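Long-range contacts in dihydrodipicolinate synthase (Bacteroides thetaiotaomicron, PDB 4XKY), which probably catalyses a pyruvate-dependent aldolase reaction through a Schiff base, as in dihydrodipicolinate synthases and N-acetylneuraminate lyases: residues Gly7-Val13 with Gly207-Asn213; Val39-Leu45 with Leu74-Cys79; Val160-Ser166 with Phe186-Pro192. All blocks are in the same frame, centred on the assembly; numbering follows the deposited sequence. Where two conformers were deposited one is given.

Contact 1. Residues Gly7-Val13 with Gly207-Asn213; sequences GIIPPLV and GVNGGAN
Gly7 and Gly207 are joined backbone to backbone where the first and last strands of the (beta/alpha)8 barrel, 7-8 and 206-207, run parallel and close the cylinder. Gly207 N donates to Gly7 O at 2.9 Å. The return bond runs from Ile9 N to Gly207 O at 3.0 Å, with an N-H...O angle of 179°, so the two bonds flank Ile8 and define a parallel bridge between Ile8 and Gly207.

Ile8 itself divides its branches. CG2, anti to the backbone N, meets Ala212 CB at 3.7 Å, while the CG1 arm beside that N (chi1 -63°) carries CD1 to 3.7 Å from Asn209 OD1. This oxygen is buried without a polar partner in the model, whereas ND2 of the same amide is held by Gly191 O. Tyr219, Val220 and Tyr223 of helix 216-227 also pack on Ile8.

At Ile9 the carbonyl oxygen takes a CA-H...O contact from Val208 CA at 3.1 Å, and Val208 CG1 leans on the same oxygen. Pro10 then adds its CB to Ala212 CB, so that this methyl is shared by Ile8 and Pro10.

Pro11 presses its ring on the turn that follows: CD lies 3.3 Å from Asn209 C, CG sits against Gly210 N, and CB meets CG1 of Val208, a predicted pyruvate-binding residue. Beyond it, the Asn213 amide ties both segments together. Its ND2 reaches Pro11 O at 2.9 Å from 46° above the carbonyl plane, and also donates to Gly210 O, there on a lone pair. The last link is weak: Val13 N to Asn213 OD1, at 3.3 Å.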
ATOM      1  N   GLY A   7      22.889 -17.112 -17.922  1.00 38.61           N
ATOM      2  CA  GLY A   7      24.049 -16.395 -17.419  1.00 37.43           C
ATOM      3  C   GLY A   7      23.794 -15.022 -16.827  1.00 34.91           C
ATOM      4  O   GLY A   7      22.777 -14.765 -16.184  1.00 35.68           O
ATOM      5  N   ILE A   8      24.777 -14.155 -16.996  1.00 33.94           N
ATOM      6  CA  ILE A   8      24.753 -12.837 -16.434  1.00 33.65           C
ATOM      7  C   ILE A   8      24.395 -11.885 -17.568  1.00 33.83           C
ATOM      8  O   ILE A   8      25.065 -11.858 -18.589  1.00 32.80           O
ATOM      9  CB  ILE A   8      26.111 -12.458 -15.813  1.00 34.52           C
ATOM     10  CG1 ILE A   8      26.476 -13.384 -14.649  1.00 33.95           C
ATOM     11  CG2 ILE A   8      26.065 -11.016 -15.326  1.00 34.31           C
ATOM     12  CD1 ILE A   8      25.453 -13.416 -13.527  1.00 32.95           C
ATOM     13  N   ILE A   9      23.311 -11.140 -17.381  1.00 33.09           N
ATOM     14  CA  ILE A   9      22.825 -10.183 -18.359  1.00 34.92           C
ATOM     15  C   ILE A   9      22.686  -8.837 -17.657  1.00 33.84           C
ATOM     16  O   ILE A   9      21.638  -8.525 -17.151  1.00 32.98           O
ATOM     17  CB  ILE A   9      21.453 -10.613 -18.915  1.00 38.65           C
ATOM     18  CG1 ILE A   9      21.566 -11.957 -19.634  1.00 40.17           C
ATOM     19  CG2 ILE A   9      20.856  -9.564 -19.855  1.00 40.17           C
ATOM     20  CD1 ILE A   9      20.882 -13.059 -18.879  1.00 42.95           C
ATOM     21  N   PRO A  10      23.761  -8.040 -17.631  1.00 33.46           N
ATOM     22  CA  PRO A  10      23.734  -6.774 -16.923  1.00 31.60           C
ATOM     23  C   PRO A  10      22.738  -5.811 -17.510  1.00 30.86           C
ATOM     24  O   PRO A  10      22.691  -5.649 -18.738  1.00 31.27           O
ATOM     25  CB  PRO A  10      25.143  -6.212 -17.102  1.00 33.18           C
ATOM     26  CG  PRO A  10      25.757  -7.002 -18.196  1.00 34.29           C
ATOM     27  CD  PRO A  10      25.068  -8.313 -18.248  1.00 33.26           C
ATOM     28  N   PRO A  11      21.933  -5.192 -16.637  1.00 29.60           N
ATOM     29  CA  PRO A  11      21.143  -4.036 -16.982  1.00 29.07           C
ATOM     30  C   PRO A  11      22.082  -2.834 -17.003  1.00 28.03           C
ATOM     31  O   PRO A  11      22.465  -2.299 -15.947  1.00 26.07           O
ATOM     32  CB  PRO A  11      20.126  -3.947 -15.835  1.00 28.88           C
ATOM     33  CG  PRO A  11      20.862  -4.498 -14.651  1.00 29.53           C
ATOM     34  CD  PRO A  11      21.932  -5.440 -15.190  1.00 29.59           C
ATOM     35  N   LEU A  12      22.487  -2.440 -18.204  1.00 27.75           N
ATOM     36  CA  LEU A  12      23.418  -1.336 -18.345  1.00 27.63           C
ATOM     37  C   LEU A  12      22.876  -0.041 -17.750  1.00 26.10           C
ATOM     38  O   LEU A  12      21.709   0.273 -17.890  1.00 25.76           O
ATOM     39  CB  LEU A  12      23.773  -1.089 -19.808  1.00 29.74           C
ATOM     40  CG  LEU A  12      24.883  -1.938 -20.427  1.00 31.72           C
ATOM     41  CD1 LEU A  12      24.458  -3.385 -20.410  1.00 33.08           C
ATOM     42  CD2 LEU A  12      25.114  -1.527 -21.861  1.00 33.22           C
ATOM     43  N   VAL A  13      23.757   0.722 -17.101  1.00 25.12           N
ATOM     44  CA  VAL A  13      23.479   2.116 -16.832  1.00 24.81           C
ATOM     45  C   VAL A  13      23.458   2.833 -18.181  1.00 25.45           C
ATOM     46  O   VAL A  13      24.029   2.334 -19.170  1.00 24.08           O
ATOM     47  CB  VAL A  13      24.508   2.766 -15.864  1.00 24.87           C
ATOM     48  CG1 VAL A  13      24.508   2.065 -14.515  1.00 24.36           C
ATOM     49  CG2 VAL A  13      25.908   2.732 -16.417  1.00 25.00           C
ATOM     50  N   GLY A 207      20.755 -14.004 -14.260  1.00 35.48           N
ATOM     51  CA  GLY A 207      20.667 -12.883 -13.323  1.00 33.20           C
ATOM     52  C   GLY A 207      20.837 -11.613 -14.128  1.00 32.71           C
ATOM     53  O   GLY A 207      21.810 -11.471 -14.842  1.00 33.35           O
ATOM     54  N   VAL A 208      19.889 -10.699 -14.023  1.00 32.28           N
ATOM     55  CA  VAL A 208      19.997  -9.418 -14.689  1.00 32.46           C
ATOM     56  C   VAL A 208      20.522  -8.486 -13.602  1.00 31.81           C
ATOM     57  O   VAL A 208      19.771  -7.727 -12.997  1.00 32.21           O
ATOM     58  CB  VAL A 208      18.649  -8.959 -15.268  1.00 33.95           C
ATOM     59  CG1 VAL A 208      18.778  -7.606 -15.970  1.00 33.15           C
ATOM     60  CG2 VAL A 208      18.101  -9.995 -16.237  1.00 34.72           C
ATOM     61  N   ASN A 209      21.826  -8.587 -13.336  1.00 30.73           N
ATOM     62  CA  ASN A 209      22.414  -7.996 -12.145  1.00 29.49           C
ATOM     63  C   ASN A 209      23.214  -6.710 -12.384  1.00 28.26           C
ATOM     64  O   ASN A 209      24.256  -6.719 -13.041  1.00 27.23           O
ATOM     65  CB  ASN A 209      23.336  -8.986 -11.461  1.00 29.84           C
ATOM     66  CG  ASN A 209      22.701 -10.341 -11.202  1.00 30.31           C
ATOM     67  OD1 ASN A 209      23.405 -11.349 -11.247  1.00 34.64           O
ATOM     68  ND2 ASN A 209      21.428 -10.381 -10.862  1.00 30.24           N
ATOM     69  N   GLY A 210      22.745  -5.625 -11.786  1.00 26.00           N
ATOM     70  CA  GLY A 210      23.342  -4.318 -11.968  1.00 26.58           C
ATOM     71  C   GLY A 210      24.785  -4.184 -11.542  1.00 26.75           C
ATOM     72  O   GLY A 210      25.538  -3.394 -12.134  1.00 27.10           O
ATOM     73  N   GLY A 211      25.164  -4.918 -10.499  1.00 26.71           N
ATOM     74  CA  GLY A 211      26.529  -4.903 -10.006  1.00 28.79           C
ATOM     75  C   GLY A 211      27.504  -5.406 -11.059  1.00 29.32           C
ATOM     76  O   GLY A 211      28.712  -5.146 -10.979  1.00 30.67           O
ATOM     77  N   ALA A 212      26.989  -6.122 -12.056  1.00 29.09           N
ATOM     78  CA  ALA A 212      27.865  -6.637 -13.113  1.00 29.79           C
ATOM     79  C   ALA A 212      28.386  -5.497 -14.000  1.00 30.09           C
ATOM     80  O   ALA A 212      29.368  -5.680 -14.718  1.00 32.41           O
ATOM     81  CB  ALA A 212      27.176  -7.716 -13.939  1.00 29.02           C
ATOM     82  N   ASN A 213      27.737  -4.332 -13.971  1.00 29.17           N
ATOM     83  CA  ASN A 213      28.324  -3.146 -14.604  1.00 29.23           C
ATOM     84  C   ASN A 213      29.763  -2.904 -14.071  1.00 30.29           C
ATOM     85  O   ASN A 213      30.644  -2.526 -14.822  1.00 30.63           O
ATOM     86  CB  ASN A 213      27.470  -1.891 -14.374  1.00 29.20           C
ATOM     87  CG  ASN A 213      26.204  -1.823 -15.271  1.00 29.09           C
ATOM     88  OD1 ASN A 213      26.255  -1.335 -16.386  1.00 31.84           O
ATOM     89  ND2 ASN A 213      25.072  -2.243 -14.747  1.00 28.64           N
TER

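Contact 2. Residues Val39-Leu45 with Leu74-Cys79; sequences VHALFVL and LPVLVC
Phe43 meets Leu77 and Cys79 because its CG stands anti to the backbone N (chi1 174°), which sets the CD1-CE1 side of the ring beside these two residues. CD1 consequently lies 3.6 Å from Leu77 O, which sits at the ring edge near its plane, and CE1 comes to 3.7 Å from Cys79 CB, approaching obliquely. Leu42, on the other face of the sheet, has CG beside the backbone N (chi1 -49°), and CD2 meets Leu74 CD2 at 3.9 Å with the two side chains crossing at about a right angle.

The frame is a beta-alpha-beta crossover of the barrel: strands 42-44 and 76-79 run parallel, 19° apart, connected through helix 56-70. Four backbone hydrogen bonds fix their register. Leu42 N donates to Pro75 O and Val44 N to Leu77 O, while Leu42 O and Val44 O accept from Leu77 N and Cys79 N. On the face of Leu42, Val44 and Val78, the CG2 methyls of the two valines touch at 3.9 Å, and Thr66 and Ile63 of helix 56-70 pack on Val44 and Val78 respectively. At the start of the contact, Leu74 CD1 lies 3.6 Å from His40 O and Pro75 CD packs on that same oxygen at 3.4 Å.

Just beyond strand 42-44, Leu45 O lies 3.1 Å from CB of Cys79, the last residue of the other strand. Polar bonding between the segments is thus confined to the main chains, and the side chains add apolar packing. That chemistry implies a contact whose alignment is set by the backbone, with Phe43 giving an apolar surface beside Val208 and Cys79 lying next to Tyr136, the predicted proton donor/acceptor.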
ATOM      1  N   VAL A  39      30.117 -11.563 -19.779  1.00 36.66           N
ATOM      2  CA  VAL A  39      28.654 -11.569 -19.653  1.00 35.44           C
ATOM      3  C   VAL A  39      28.021 -12.159 -20.939  1.00 37.00           C
ATOM      4  O   VAL A  39      28.663 -12.248 -21.988  1.00 36.75           O
ATOM      5  CB  VAL A  39      28.036 -10.184 -19.312  1.00 33.59           C
ATOM      6  CG1 VAL A  39      28.704  -9.557 -18.086  1.00 33.42           C
ATOM      7  CG2 VAL A  39      28.079  -9.238 -20.501  1.00 33.28           C
ATOM      8  N   HIS A  40      26.760 -12.549 -20.858  1.00 37.77           N
ATOM      9  CA  HIS A  40      26.109 -13.241 -21.982  1.00 41.43           C
ATOM     10  C   HIS A  40      25.149 -12.400 -22.778  1.00 37.53           C
ATOM     11  O   HIS A  40      24.755 -12.801 -23.839  1.00 37.93           O
ATOM     12  CB  HIS A  40      25.424 -14.524 -21.500  1.00 45.54           C
ATOM     13  CG  HIS A  40      26.331 -15.388 -20.690  1.00 51.78           C
ATOM     14  ND1 HIS A  40      26.813 -16.597 -21.141  1.00 54.96           N
ATOM     15  CD2 HIS A  40      26.904 -15.178 -19.478  1.00 55.88           C
ATOM     16  CE1 HIS A  40      27.622 -17.110 -20.230  1.00 59.38           C
ATOM     17  NE2 HIS A  40      27.692 -16.269 -19.210  1.00 61.04           N
ATOM     18  N   ALA A  41      24.777 -11.232 -22.283  1.00 35.50           N
ATOM     19  CA  ALA A  41      23.929 -10.337 -23.043  1.00 34.17           C
ATOM     20  C   ALA A  41      23.977  -8.983 -22.407  1.00 34.07           C
ATOM     21  O   ALA A  41      24.510  -8.832 -21.319  1.00 35.43           O
ATOM     22  CB  ALA A  41      22.497 -10.855 -23.085  1.00 34.74           C
ATOM     23  N   LEU A  42      23.444  -8.000 -23.116  1.00 33.26           N
ATOM     24  CA  LEU A  42      23.303  -6.633 -22.633  1.00 32.68           C
ATOM     25  C   LEU A  42      21.835  -6.259 -22.618  1.00 32.93           C
ATOM     26  O   LEU A  42      21.127  -6.449 -23.619  1.00 35.93           O
ATOM     27  CB  LEU A  42      24.009  -5.674 -23.583  1.00 33.76           C
ATOM     28  CG  LEU A  42      25.441  -6.049 -23.964  1.00 35.42           C
ATOM     29  CD1 LEU A  42      25.984  -5.031 -24.954  1.00 37.48           C
ATOM     30  CD2 LEU A  42      26.343  -6.100 -22.749  1.00 34.30           C
ATOM     31  N   PHE A  43      21.392  -5.706 -21.495  1.00 31.73           N
ATOM     32  CA  PHE A  43      20.025  -5.310 -21.309  1.00 30.71           C
ATOM     33  C   PHE A  43      19.994  -3.802 -21.151  1.00 30.43           C
ATOM     34  O   PHE A  43      20.566  -3.255 -20.198  1.00 28.47           O
ATOM     35  CB  PHE A  43      19.436  -6.032 -20.099  1.00 32.65           C
ATOM     36  CG  PHE A  43      18.057  -5.576 -19.734  1.00 36.26           C
ATOM     37  CD1 PHE A  43      17.101  -5.325 -20.711  1.00 39.50           C
ATOM     38  CD2 PHE A  43      17.713  -5.373 -18.410  1.00 39.69           C
ATOM     39  CE1 PHE A  43      15.836  -4.875 -20.358  1.00 41.96           C
ATOM     40  CE2 PHE A  43      16.438  -4.938 -18.051  1.00 40.26           C
ATOM     41  CZ  PHE A  43      15.503  -4.690 -19.029  1.00 40.82           C
ATOM     42  N   VAL A  44      19.383  -3.112 -22.114  1.00 30.46           N
ATOM     43  CA  VAL A  44      19.341  -1.656 -22.032  1.00 30.29           C
ATOM     44  C   VAL A  44      17.963  -1.124 -21.701  1.00 28.52           C
ATOM     45  O   VAL A  44      16.943  -1.741 -22.026  1.00 25.91           O
ATOM     46  CB  VAL A  44      19.892  -0.950 -23.276  1.00 32.06           C
ATOM     47  CG1 VAL A  44      21.306  -1.449 -23.577  1.00 32.28           C
ATOM     48  CG2 VAL A  44      18.999  -1.139 -24.488  1.00 33.02           C
ATOM     49  N   LEU A  45      18.002   0.046 -21.063  1.00 27.58           N
ATOM     50  CA  LEU A  45      16.839   0.807 -20.625  1.00 28.96           C
ATOM     51  C   LEU A  45      16.011   0.146 -19.521  1.00 27.72           C
ATOM     52  O   LEU A  45      14.829   0.386 -19.404  1.00 27.68           O
ATOM     53  CB  LEU A  45      15.973   1.193 -21.840  1.00 30.77           C
ATOM     54  CG  LEU A  45      16.710   2.079 -22.849  1.00 31.88           C
ATOM     55  CD1 LEU A  45      15.780   2.461 -23.980  1.00 32.93           C
ATOM     56  CD2 LEU A  45      17.250   3.346 -22.216  1.00 33.40           C
ATOM     57  N   LEU A  74      27.192  -9.985 -28.988  1.00 44.11           N
ATOM     58  CA  LEU A  74      26.381 -10.392 -27.847  1.00 44.14           C
ATOM     59  C   LEU A  74      24.919 -10.023 -28.094  1.00 40.22           C
ATOM     60  O   LEU A  74      24.669  -8.981 -28.632  1.00 38.32           O
ATOM     61  CB  LEU A  74      26.848  -9.578 -26.636  1.00 46.55           C
ATOM     62  CG  LEU A  74      27.023 -10.261 -25.298  1.00 47.16           C
ATOM     63  CD1 LEU A  74      27.745 -11.573 -25.519  1.00 49.47           C
ATOM     64  CD2 LEU A  74      27.819  -9.369 -24.367  1.00 46.44           C
ATOM     65  N   PRO A  75      23.958 -10.852 -27.679  1.00 38.86           N
ATOM     66  CA  PRO A  75      22.564 -10.407 -27.780  1.00 39.84           C
ATOM     67  C   PRO A  75      22.292  -9.084 -27.024  1.00 36.51           C
ATOM     68  O   PRO A  75      22.769  -8.886 -25.896  1.00 37.09           O
ATOM     69  CB  PRO A  75      21.764 -11.553 -27.136  1.00 40.04           C
ATOM     70  CG  PRO A  75      22.687 -12.717 -27.084  1.00 41.70           C
ATOM     71  CD  PRO A  75      24.084 -12.191 -27.079  1.00 41.25           C
ATOM     72  N   VAL A  76      21.563  -8.196 -27.682  1.00 34.44           N
ATOM     73  CA  VAL A  76      21.034  -7.000 -27.066  1.00 32.38           C
ATOM     74  C   VAL A  76      19.521  -7.083 -26.818  1.00 32.60           C
ATOM     75  O   VAL A  76      18.717  -7.297 -27.730  1.00 32.95           O
ATOM     76  CB  VAL A  76      21.371  -5.778 -27.916  1.00 32.78           C
ATOM     77  CG1 VAL A  76      20.877  -4.526 -27.234  1.00 31.60           C
ATOM     78  CG2 VAL A  76      22.886  -5.697 -28.124  1.00 34.41           C
ATOM     79  N   LEU A  77      19.156  -6.910 -25.554  1.00 32.79           N
ATOM     80  CA  LEU A  77      17.763  -6.844 -25.102  1.00 33.74           C
ATOM     81  C   LEU A  77      17.415  -5.406 -24.775  1.00 32.23           C
ATOM     82  O   LEU A  77      18.168  -4.729 -24.092  1.00 32.00           O
ATOM     83  CB  LEU A  77      17.569  -7.686 -23.831  1.00 34.72           C
ATOM     84  CG  LEU A  77      17.348  -9.192 -23.985  1.00 36.85           C
ATOM     85  CD1 LEU A  77      18.491  -9.825 -24.738  1.00 37.90           C
ATOM     86  CD2 LEU A  77      17.180  -9.892 -22.639  1.00 37.58           C
ATOM     87  N   VAL A  78      16.247  -4.962 -25.215  1.00 31.99           N
ATOM     88  CA  VAL A  78      15.840  -3.585 -25.064  1.00 30.55           C
ATOM     89  C   VAL A  78      14.539  -3.533 -24.287  1.00 30.45           C
ATOM     90  O   VAL A  78      13.538  -4.123 -24.697  1.00 31.82           O
ATOM     91  CB  VAL A  78      15.620  -2.906 -26.435  1.00 31.10           C
ATOM     92  CG1 VAL A  78      15.079  -1.492 -26.268  1.00 31.66           C
ATOM     93  CG2 VAL A  78      16.918  -2.868 -27.237  1.00 33.00           C
ATOM     94  N   CYS A  79      14.543  -2.783 -23.187  1.00 29.44           N
ATOM     95  CA  CYS A  79      13.311  -2.500 -22.468  1.00 29.91           C
ATOM     96  C   CYS A  79      12.498  -1.482 -23.255  1.00 28.60           C
ATOM     97  O   CYS A  79      12.963  -0.365 -23.538  1.00 26.51           O
ATOM     98  CB  CYS A  79      13.583  -1.983 -21.059  1.00 31.80           C
ATOM     99  SG  CYS A  79      12.135  -2.025 -19.976  1.00 38.61           S
TER

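Contact 3. Residues Val160-Ser166 with Phe186-Pro192; sequences VIGFKDS and FSMLVGP
Gly162 and Phe186 form the tight end of this pairing, in which strands 160-165 and 187-190 of the (beta/alpha)8 barrel run parallel, joined by helix 170-180 in a beta-alpha-beta unit. With CG anti to the backbone N (chi1 -177°), Phe186 lays its ring against the other strand: Gly162 CA stands over one face in a CH-pi contact, 3.7 Å from the centroid and 17° off the normal. Phe163 CB touches Phe186 CE2 at 3.5 Å. The backbones are close as well, with Gly162 CA only 3.1 Å from Ser187 O, the oxygen that accepts from Phe163 N.

Next along, the bent chain of Met188 brings SD to 3.9 Å from Phe163 CD2, an oblique Met-aromatic contact. Ile151 of helix 148-154 packs on Phe163 too.

Toward the other end side-chain contacts across the pair thin out, and Lys164, Ser166, Gly191 and Pro192 are partly exposed. The tail of Lys164, the predicted Schiff-base lysine, packs beside Tyr136 and Val208. Asp165 stays buried, its OD2 hydrogen-bonding Ser167 OG outside the pair. Pro192 touches Asp165 O through CD at 3.6 Å and also packs on an apolar side chain of a neighbouring subunit. Here the segments are still tied by Gly191 N, which donates to Asp165 O at 2.9 Å from 31° outside the carbonyl plane.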
ATOM      1  N   VAL A 160       7.018 -15.023 -27.336  1.00 38.66           N
ATOM      2  CA  VAL A 160       7.321 -14.745 -25.931  1.00 37.89           C
ATOM      3  C   VAL A 160       8.340 -15.785 -25.456  1.00 37.70           C
ATOM      4  O   VAL A 160       8.048 -16.972 -25.455  1.00 38.16           O
ATOM      5  CB  VAL A 160       6.029 -14.803 -25.075  1.00 39.32           C
ATOM      6  CG1 VAL A 160       6.305 -14.463 -23.621  1.00 38.48           C
ATOM      7  CG2 VAL A 160       4.994 -13.827 -25.598  1.00 40.29           C
ATOM      8  N   ILE A 161       9.550 -15.369 -25.083  1.00 36.38           N
ATOM      9  CA  ILE A 161      10.623 -16.360 -24.837  1.00 37.30           C
ATOM     10  C   ILE A 161      11.168 -16.356 -23.418  1.00 36.53           C
ATOM     11  O   ILE A 161      12.020 -17.154 -23.080  1.00 36.93           O
ATOM     12  CB  ILE A 161      11.805 -16.220 -25.833  1.00 37.19           C
ATOM     13  CG1 ILE A 161      12.424 -14.821 -25.784  1.00 37.20           C
ATOM     14  CG2 ILE A 161      11.336 -16.550 -27.240  1.00 39.11           C
ATOM     15  CD1 ILE A 161      13.662 -14.619 -26.660  1.00 37.04           C
ATOM     16  N   GLY A 162      10.687 -15.469 -22.568  1.00 36.10           N
ATOM     17  CA  GLY A 162      11.216 -15.453 -21.230  1.00 34.82           C
ATOM     18  C   GLY A 162      10.497 -14.547 -20.277  1.00 34.53           C
ATOM     19  O   GLY A 162       9.512 -13.903 -20.633  1.00 34.70           O
ATOM     20  N   PHE A 163      11.024 -14.528 -19.062  1.00 33.65           N
ATOM     21  CA  PHE A 163      10.445 -13.823 -17.950  1.00 35.79           C
ATOM     22  C   PHE A 163      11.579 -13.357 -17.035  1.00 36.44           C
ATOM     23  O   PHE A 163      12.515 -14.122 -16.756  1.00 34.76           O
ATOM     24  CB  PHE A 163       9.502 -14.779 -17.220  1.00 37.25           C
ATOM     25  CG  PHE A 163       8.949 -14.243 -15.922  1.00 37.57           C
ATOM     26  CD1 PHE A 163       7.880 -13.363 -15.923  1.00 37.51           C
ATOM     27  CD2 PHE A 163       9.469 -14.654 -14.704  1.00 37.81           C
ATOM     28  CE1 PHE A 163       7.366 -12.863 -14.737  1.00 38.33           C
ATOM     29  CE2 PHE A 163       8.942 -14.171 -13.513  1.00 38.16           C
ATOM     30  CZ  PHE A 163       7.893 -13.270 -13.531  1.00 37.16           C
ATOM     31  N   LYS A 164      11.492 -12.101 -16.603  1.00 36.77           N
ATOM     32  CA  LYS A 164      12.441 -11.462 -15.685  1.00 39.00           C
ATOM     33  C   LYS A 164      11.613 -11.019 -14.481  1.00 38.28           C
ATOM     34  O   LYS A 164      10.584 -10.359 -14.643  1.00 40.02           O
ATOM     35  CB  LYS A 164      13.098 -10.242 -16.362  1.00 43.26           C
ATOM     36  CG  LYS A 164      14.107  -9.476 -15.508  1.00 48.41           C
ATOM     37  CD  LYS A 164      14.327  -8.001 -15.897  1.00 52.06           C
ATOM     38  CE  LYS A 164      14.485  -7.122 -14.636  1.00 56.41           C
ATOM     39  NZ  LYS A 164      15.595  -6.111 -14.534  1.00 56.70           N
ATOM     40  N   ASP A 165      12.046 -11.396 -13.284  1.00 37.77           N
ATOM     41  CA  ASP A 165      11.401 -10.963 -12.041  1.00 37.65           C
ATOM     42  C   ASP A 165      12.314 -10.052 -11.243  1.00 37.92           C
ATOM     43  O   ASP A 165      13.419 -10.437 -10.876  1.00 39.21           O
ATOM     44  CB  ASP A 165      11.031 -12.152 -11.146  1.00 38.75           C
ATOM     45  CG  ASP A 165      10.190 -11.729  -9.931  1.00 39.65           C
ATOM     46  OD1 ASP A 165       9.462 -10.728 -10.044  1.00 39.44           O
ATOM     47  OD2 ASP A 165      10.261 -12.380  -8.865  1.00 42.36           O
ATOM     48  N   SER A 166      11.827  -8.850 -10.977  1.00 39.45           N
ATOM     49  CA  SER A 166      12.522  -7.874 -10.146  1.00 43.45           C
ATOM     50  C   SER A 166      11.894  -7.701  -8.744  1.00 42.41           C
ATOM     51  O   SER A 166      12.376  -6.898  -7.968  1.00 45.54           O
ATOM     52  CB  SER A 166      12.563  -6.524 -10.875  1.00 45.59           C
ATOM     53  OG  SER A 166      13.572  -6.546 -11.876  1.00 52.71           O
ATOM     54  N   PHE A 186      12.153 -21.754 -22.001  1.00 44.20           N
ATOM     55  CA  PHE A 186      11.639 -20.437 -21.622  1.00 41.52           C
ATOM     56  C   PHE A 186      12.526 -19.879 -20.554  1.00 39.08           C
ATOM     57  O   PHE A 186      12.700 -20.502 -19.518  1.00 37.66           O
ATOM     58  CB  PHE A 186      10.220 -20.591 -21.066  1.00 41.52           C
ATOM     59  CG  PHE A 186       9.534 -19.293 -20.700  1.00 41.02           C
ATOM     60  CD1 PHE A 186       8.859 -18.543 -21.660  1.00 41.28           C
ATOM     61  CD2 PHE A 186       9.500 -18.864 -19.387  1.00 40.31           C
ATOM     62  CE1 PHE A 186       8.200 -17.374 -21.317  1.00 40.10           C
ATOM     63  CE2 PHE A 186       8.831 -17.698 -19.029  1.00 40.06           C
ATOM     64  CZ  PHE A 186       8.180 -16.951 -19.999  1.00 39.92           C
ATOM     65  N   SER A 187      13.083 -18.703 -20.803  1.00 38.16           N
ATOM     66  CA  SER A 187      14.197 -18.226 -20.007  1.00 38.71           C
ATOM     67  C   SER A 187      13.617 -17.562 -18.753  1.00 37.62           C
ATOM     68  O   SER A 187      12.727 -16.716 -18.843  1.00 37.37           O
ATOM     69  CB  SER A 187      15.079 -17.294 -20.844  1.00 38.56           C
ATOM     70  OG  SER A 187      16.086 -16.711 -20.052  1.00 41.45           O
ATOM     71  N   MET A 188      14.074 -18.017 -17.590  1.00 36.54           N
ATOM     72  CA  MET A 188      13.625 -17.514 -16.285  1.00 36.02           C
ATOM     73  C   MET A 188      14.791 -16.791 -15.598  1.00 34.53           C
ATOM     74  O   MET A 188      15.768 -17.431 -15.171  1.00 35.08           O
ATOM     75  CB  MET A 188      13.129 -18.649 -15.383  1.00 37.60           C
ATOM     76  CG  MET A 188      11.864 -19.371 -15.855  1.00 38.92           C
ATOM     77  SD  MET A 188      10.405 -18.347 -15.607  1.00 39.89           S
ATOM     78  CE  MET A 188      10.306 -18.420 -13.821  1.00 39.75           C
ATOM     79  N   LEU A 189      14.656 -15.470 -15.477  1.00 32.49           N
ATOM     80  CA  LEU A 189      15.713 -14.593 -14.975  1.00 33.09           C
ATOM     81  C   LEU A 189      15.327 -13.821 -13.708  1.00 32.75           C
ATOM     82  O   LEU A 189      14.166 -13.429 -13.524  1.00 33.34           O
ATOM     83  CB  LEU A 189      16.113 -13.607 -16.069  1.00 31.77           C
ATOM     84  CG  LEU A 189      16.436 -14.210 -17.438  1.00 32.40           C
ATOM     85  CD1 LEU A 189      16.523 -13.112 -18.496  1.00 32.35           C
ATOM     86  CD2 LEU A 189      17.714 -15.040 -17.397  1.00 32.33           C
ATOM     87  N   VAL A 190      16.295 -13.626 -12.813  0.50 33.46           N
ATOM     88  CA  VAL A 190      16.076 -12.849 -11.583  0.50 33.22           C
ATOM     89  C   VAL A 190      16.929 -11.588 -11.605  0.50 33.77           C
ATOM     90  O   VAL A 190      18.122 -11.637 -11.896  0.50 33.84           O
ATOM     91  CB  VAL A 190      16.420 -13.652 -10.313  0.50 33.61           C
ATOM     92  CG1 VAL A 190      15.289 -14.607  -9.958  0.50 34.44           C
ATOM     93  CG2 VAL A 190      17.724 -14.406 -10.502  0.50 33.45           C
ATOM     94  N   GLY A 191      16.304 -10.464 -11.282  1.00 34.68           N
ATOM     95  CA  GLY A 191      16.955  -9.156 -11.324  1.00 33.73           C
ATOM     96  C   GLY A 191      17.893  -8.948 -10.162  1.00 33.99           C
ATOM     97  O   GLY A 191      19.082  -8.708 -10.363  1.00 36.35           O
ATOM     98  N   PRO A 192      17.366  -9.035  -8.936  1.00 32.60           N
ATOM     99  CA  PRO A 192      18.156  -8.628  -7.792  1.00 32.07           C
ATOM    100  C   PRO A 192      19.329  -9.536  -7.552  1.00 31.85           C
ATOM    101  O   PRO A 192      19.145 -10.741  -7.418  1.00 34.21           O
ATOM    102  CB  PRO A 192      17.159  -8.702  -6.636  1.00 32.71           C
ATOM    103  CG  PRO A 192      15.858  -8.447  -7.294  1.00 33.12           C
ATOM    104  CD  PRO A 192      15.952  -9.207  -8.574  1.00 32.42           C
TER

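The three contacts belong to one barrel: contact 1 closes it between the first and last strands, while contacts 2 and 3 are neighbouring-strand pairs at other places around the wall. Contact 1 abuts both. Leu12 N probably bonds to Phe43 O at 2.9 Å, and Val208 N to Val190 O at the same length. The centres of contacts 1 and 2 are about 9 Å apart. The centres of contacts 1 and 3 are about 13 Å apart. They converge on the predicted Schiff-base lysine: Lys164 NZ lies 3.8 Å from Val208 CG1 and 3.8 Å from Phe43 CE2. Apolar groups from contacts 1 and 2 thus both lie against the amine supplied by contact 3, with Tyr136 also nearby.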